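Local coordinates for protein Eps1p (Saccharomyces cerevisiae, PDB 4TW5) that belongs to the thioredoxin superfamily, with an N-terminal thioredoxin domain followed by further sequence that folds round a second mixed sheet, and carries several disulfides, at residues L14-F19 and A74-D79; I30-P35 and G78-E83. One frame throughout, in Å; residues are numbered along the deposited sequence.

Contact 1: residues L14-F19 and A74-D79; sequences LNPTNF and ADLCGD
Leu76, on helix 74-79, is the residue that meets the loop 14-19: it gives up 101 Å² to that loop, out of 173 Å² summed over both sides. Its two methyls divide the work. CD1 sits over a face of the Phe19 ring, 4.2 Å from the ring centroid and 21° off the normal, displaced toward the rim on the side of CG and CD2; the approach is a CH-pi contact. CD2 reaches mainly the backbone, with Leu76 CD2 4.1 Å from Leu14 O and equally far from Asn15 C, and has the ring at its margin, Leu76 CD2 to Phe19 CD1 measuring 4.2 Å. With CG placed opposite the backbone N (chi1 175°), the isobutyl group extends from the helix and its fork opens between ring and loop. Phe19, at the start of helix 19-23, also carries its ring opposite its own N (chi1 -167°), which sends it toward helix 74-79.

The looser part is the solvent side. Pro16, exposed, touches through its ring, with Pro16 CD 4.2 Å from Leu76 CD2. There the loop is held from within: Asn15 OD1 accepts from Thr17 N at 2.9 Å, in the carbonyl plane and on a lone pair, forming an Asx turn, while Asn15 O receives the backbone N of Asn18. On the inner side Leu76 and Leu14 both rest on Val68 of strand 63-69, and Cys77 is disulfide-bonded to Cys70.

With no hydrogen bond or salt bridge across it, the contact joins loop and helix of the thioredoxin domain through van der Waals and CH-pi packing of one leucine, and is probably held in place by fit of shape.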
# COMPACT_ATOMS: atom_id res chain seq x y z
N LEU A 14 -20.63 -39.31 -41.85
CA LEU A 14 -21.18 -40.29 -40.93
C LEU A 14 -22.67 -40.40 -41.19
O LEU A 14 -23.32 -39.40 -41.49
CB LEU A 14 -20.91 -39.86 -39.49
CG LEU A 14 -19.42 -39.75 -39.17
CD1 LEU A 14 -19.21 -39.44 -37.73
CD2 LEU A 14 -18.72 -41.05 -39.55
N ASN A 15 -23.23 -41.59 -41.03
CA ASN A 15 -24.65 -41.82 -41.26
C ASN A 15 -25.17 -42.63 -40.07
O ASN A 15 -24.37 -43.02 -39.22
CB ASN A 15 -24.89 -42.52 -42.61
CG ASN A 15 -24.11 -43.84 -42.75
OD1 ASN A 15 -24.13 -44.68 -41.86
ND2 ASN A 15 -23.45 -44.01 -43.89
N PRO A 16 -26.50 -42.88 -39.99
CA PRO A 16 -27.02 -43.59 -38.82
C PRO A 16 -26.39 -44.97 -38.54
O PRO A 16 -26.56 -45.52 -37.45
CB PRO A 16 -28.52 -43.73 -39.14
CG PRO A 16 -28.81 -42.55 -39.98
CD PRO A 16 -27.60 -42.31 -40.80
N THR A 17 -25.67 -45.52 -39.51
CA THR A 17 -25.02 -46.81 -39.29
C THR A 17 -23.66 -46.63 -38.61
O THR A 17 -23.14 -47.56 -38.00
CB THR A 17 -24.79 -47.58 -40.60
OG1 THR A 17 -23.67 -47.01 -41.30
CG2 THR A 17 -26.03 -47.54 -41.48
N ASN A 18 -23.11 -45.42 -38.72
CA ASN A 18 -21.74 -45.12 -38.28
C ASN A 18 -21.58 -44.22 -37.08
O ASN A 18 -20.57 -44.30 -36.38
CB ASN A 18 -20.97 -44.39 -39.40
CG ASN A 18 -20.42 -45.30 -40.44
OD1 ASN A 18 -20.23 -46.49 -40.19
ND2 ASN A 18 -20.10 -44.74 -41.60
N PHE A 19 -22.59 -43.40 -36.84
CA PHE A 19 -22.42 -42.22 -35.99
C PHE A 19 -21.96 -42.64 -34.60
O PHE A 19 -20.84 -42.32 -34.20
CB PHE A 19 -23.73 -41.42 -35.94
CG PHE A 19 -23.59 -40.05 -35.35
CD1 PHE A 19 -22.97 -39.04 -36.06
CD2 PHE A 19 -24.10 -39.75 -34.10
CE1 PHE A 19 -22.85 -37.77 -35.55
CE2 PHE A 19 -23.97 -38.48 -33.58
CZ PHE A 19 -23.34 -37.50 -34.30
N ALA A 74 -31.37 -37.09 -42.49
CA ALA A 74 -32.22 -36.04 -41.94
C ALA A 74 -32.68 -36.32 -40.51
O ALA A 74 -32.73 -35.41 -39.69
CB ALA A 74 -33.43 -35.84 -42.84
N ASP A 75 -33.00 -37.57 -40.21
CA ASP A 75 -33.45 -37.94 -38.87
C ASP A 75 -32.28 -37.98 -37.90
O ASP A 75 -32.46 -37.87 -36.69
CB ASP A 75 -34.17 -39.29 -38.88
CG ASP A 75 -35.47 -39.24 -39.66
OD1 ASP A 75 -36.40 -38.51 -39.24
OD2 ASP A 75 -35.56 -39.91 -40.72
N LEU A 76 -31.08 -38.17 -38.43
CA LEU A 76 -29.88 -38.08 -37.62
C LEU A 76 -29.69 -36.65 -37.11
O LEU A 76 -29.55 -36.42 -35.91
CB LEU A 76 -28.67 -38.56 -38.42
CG LEU A 76 -27.33 -38.42 -37.72
CD1 LEU A 76 -27.36 -39.20 -36.43
CD2 LEU A 76 -26.23 -38.94 -38.64
N CYS A 77 -29.70 -35.70 -38.04
CA CYS A 77 -29.57 -34.29 -37.70
C CYS A 77 -30.70 -33.77 -36.80
O CYS A 77 -30.50 -32.83 -36.03
CB CYS A 77 -29.46 -33.48 -38.99
SG CYS A 77 -28.02 -34.01 -39.98
N GLY A 78 -31.88 -34.36 -36.91
CA GLY A 78 -32.99 -34.01 -36.04
C GLY A 78 -32.74 -34.45 -34.60
O GLY A 78 -33.13 -33.76 -33.65
N ASP A 79 -32.12 -35.62 -34.44
CA ASP A 79 -31.76 -36.14 -33.13
C ASP A 79 -30.70 -35.28 -32.46
O ASP A 79 -30.69 -35.12 -31.24
CB ASP A 79 -31.24 -37.57 -33.24
CG ASP A 79 -32.32 -38.55 -33.59
OD1 ASP A 79 -33.51 -38.18 -33.49
OD2 ASP A 79 -31.98 -39.70 -33.95

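Contact 2: residues I30-P35 and G78-E83; sequences IDFYSP and GDENIE
Phe32 buries 74 Å², Ile82 48 Å² and Glu80 24 Å² here, and together they account for the whole contact between strand 27-33 and the turn that follows helix 74-79. The principal touch is a methyl on a ring: Ile82 CD1 lies 3.8 Å from the centroid of the Phe32 ring, 24° off its normal, a CH-pi contact over one face. The methyl is shifted toward the root of the ring, since its closest approach is 3.5 Å, from Ile82 CD1 to Phe32 CG. Ile82 CG1 follows behind, 4.0 Å from the same Phe32 CG, and the two side chains run at about a right angle. In Ile82 the CG1 branch stands beside the backbone N, and a second bend (chi2 -53°) brings CD1 round onto the face.

Asn81, with a positive phi, ends the helix in a Schellman motif just before Ile82, and the chain then heads toward the antiparallel strand 87-92 of the thioredoxin-fold sheet, where Glu87 pairs with Phe32 through the backbone. Strand 27-33 lies inside that sheet, between 63-69 and 87-92, and Phe32 projects from it to the side carrying helix 74-79.

Glu80 touches with its aliphatic part: Glu80 CG comes obliquely to the far end of the ring, 4.2 Å from Phe32 CZ. Its chain is bent at chi2, and the carboxylate plane lies 19° from that of the ring. The polar end has its own partner, OE1 being hydrogen-bonded to Tyr91 OH, while Phe19 packs on the same glutamate.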
# COMPACT_ATOMS: atom_id res chain seq x y z
N ILE A 30 -17.37 -32.41 -36.01
CA ILE A 30 -18.26 -32.78 -37.08
C ILE A 30 -18.94 -31.61 -37.77
O ILE A 30 -19.46 -30.69 -37.13
CB ILE A 30 -19.36 -33.73 -36.58
CG1 ILE A 30 -18.73 -34.89 -35.80
CG2 ILE A 30 -20.17 -34.28 -37.76
CD1 ILE A 30 -19.75 -35.81 -35.14
N ASP A 31 -18.91 -31.65 -39.10
CA ASP A 31 -19.60 -30.65 -39.91
C ASP A 31 -20.97 -31.17 -40.36
O ASP A 31 -21.07 -31.95 -41.31
CB ASP A 31 -18.76 -30.25 -41.13
CG ASP A 31 -19.55 -29.41 -42.13
OD1 ASP A 31 -20.52 -28.74 -41.71
OD2 ASP A 31 -19.22 -29.43 -43.33
N PHE A 32 -22.02 -30.77 -39.65
CA PHE A 32 -23.38 -31.04 -40.10
C PHE A 32 -23.70 -30.04 -41.20
O PHE A 32 -23.96 -28.87 -40.93
CB PHE A 32 -24.37 -30.96 -38.93
CG PHE A 32 -24.16 -32.05 -37.91
CD1 PHE A 32 -23.23 -31.90 -36.91
CD2 PHE A 32 -24.87 -33.23 -38.00
CE1 PHE A 32 -23.02 -32.92 -36.00
CE2 PHE A 32 -24.67 -34.25 -37.09
CZ PHE A 32 -23.75 -34.10 -36.09
N TYR A 33 -23.69 -30.53 -42.44
CA TYR A 33 -23.78 -29.65 -43.59
C TYR A 33 -24.94 -30.07 -44.46
O TYR A 33 -25.51 -31.15 -44.28
CB TYR A 33 -22.50 -29.68 -44.41
CG TYR A 33 -22.38 -30.93 -45.25
CD1 TYR A 33 -22.64 -30.90 -46.62
CD2 TYR A 33 -22.02 -32.15 -44.69
CE1 TYR A 33 -22.54 -32.03 -47.40
CE2 TYR A 33 -21.91 -33.28 -45.46
CZ TYR A 33 -22.18 -33.22 -46.81
OH TYR A 33 -22.08 -34.34 -47.58
N SER A 34 -25.27 -29.22 -45.42
CA SER A 34 -26.29 -29.53 -46.41
C SER A 34 -25.84 -29.28 -47.84
O SER A 34 -25.17 -28.29 -48.13
CB SER A 34 -27.55 -28.72 -46.14
OG SER A 34 -28.40 -28.75 -47.26
N PRO A 35 -26.18 -30.21 -48.74
CA PRO A 35 -25.90 -30.03 -50.17
C PRO A 35 -26.79 -28.92 -50.71
O PRO A 35 -26.58 -28.42 -51.81
CB PRO A 35 -26.27 -31.39 -50.77
CG PRO A 35 -27.23 -31.98 -49.80
CD PRO A 35 -26.77 -31.52 -48.46
N GLY A 78 -31.88 -34.36 -36.91
CA GLY A 78 -32.99 -34.01 -36.04
C GLY A 78 -32.74 -34.45 -34.60
O GLY A 78 -33.13 -33.76 -33.65
N ASP A 79 -32.12 -35.62 -34.44
CA ASP A 79 -31.76 -36.14 -33.13
C ASP A 79 -30.70 -35.28 -32.46
O ASP A 79 -30.69 -35.12 -31.24
CB ASP A 79 -31.24 -37.57 -33.24
CG ASP A 79 -32.32 -38.55 -33.59
OD1 ASP A 79 -33.51 -38.18 -33.49
OD2 ASP A 79 -31.98 -39.70 -33.95
N GLU A 80 -29.80 -34.73 -33.28
CA GLU A 80 -28.69 -33.93 -32.78
C GLU A 80 -29.11 -32.47 -32.66
O GLU A 80 -28.30 -31.61 -32.28
CB GLU A 80 -27.46 -34.09 -33.68
CG GLU A 80 -26.83 -35.49 -33.63
CD GLU A 80 -26.41 -35.92 -32.22
OE1 GLU A 80 -25.88 -35.07 -31.47
OE2 GLU A 80 -26.63 -37.10 -31.85
N ASN A 81 -30.36 -32.19 -33.03
CA ASN A 81 -30.96 -30.87 -32.87
C ASN A 81 -30.22 -29.78 -33.64
O ASN A 81 -30.01 -28.69 -33.11
CB ASN A 81 -31.02 -30.51 -31.39
CG ASN A 81 -31.85 -31.49 -30.59
OD1 ASN A 81 -33.08 -31.54 -30.73
ND2 ASN A 81 -31.19 -32.29 -29.75
N ILE A 82 -29.84 -30.06 -34.88
CA ILE A 82 -29.18 -29.08 -35.73
C ILE A 82 -30.10 -27.89 -35.97
O ILE A 82 -31.23 -28.06 -36.44
CB ILE A 82 -28.78 -29.70 -37.09
CG1 ILE A 82 -27.90 -30.93 -36.87
CG2 ILE A 82 -28.09 -28.67 -37.98
CD1 ILE A 82 -26.69 -30.66 -35.98
N GLU A 83 -29.62 -26.69 -35.67
CA GLU A 83 -30.42 -25.49 -35.88
C GLU A 83 -30.05 -24.79 -37.18
O GLU A 83 -30.93 -24.31 -37.89
CB GLU A 83 -30.29 -24.51 -34.70
CG GLU A 83 -30.69 -25.08 -33.34
CD GLU A 83 -30.31 -24.17 -32.18
OE1 GLU A 83 -29.29 -23.47 -32.27
OE2 GLU A 83 -31.07 -24.14 -31.18

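From the N terminus, the loop 14-19 comes first and strand segment 30-35 second; the chain then passes through two helices and strand 63-69 before helix 74-79 meets the loop and the turn after it meets the strand. Contact 1 closes the longer loop, with 54 residues between its segments, and contact 2 spans 42. Because 30-35 falls within the first span while 78-83 runs past its end, the two loops cross, sharing Gly78 and Asp79. Their centres are about 9 Å apart. They touch directly: Cys77 SG packs 3.8 Å from Phe32 CD2, and Phe19 CE1 lies 3.7 Å from Ile30 CD1. Helix 74-79 and its following turn are thereby tied to the N-terminal loop, helix 19-23 and an inner sheet strand.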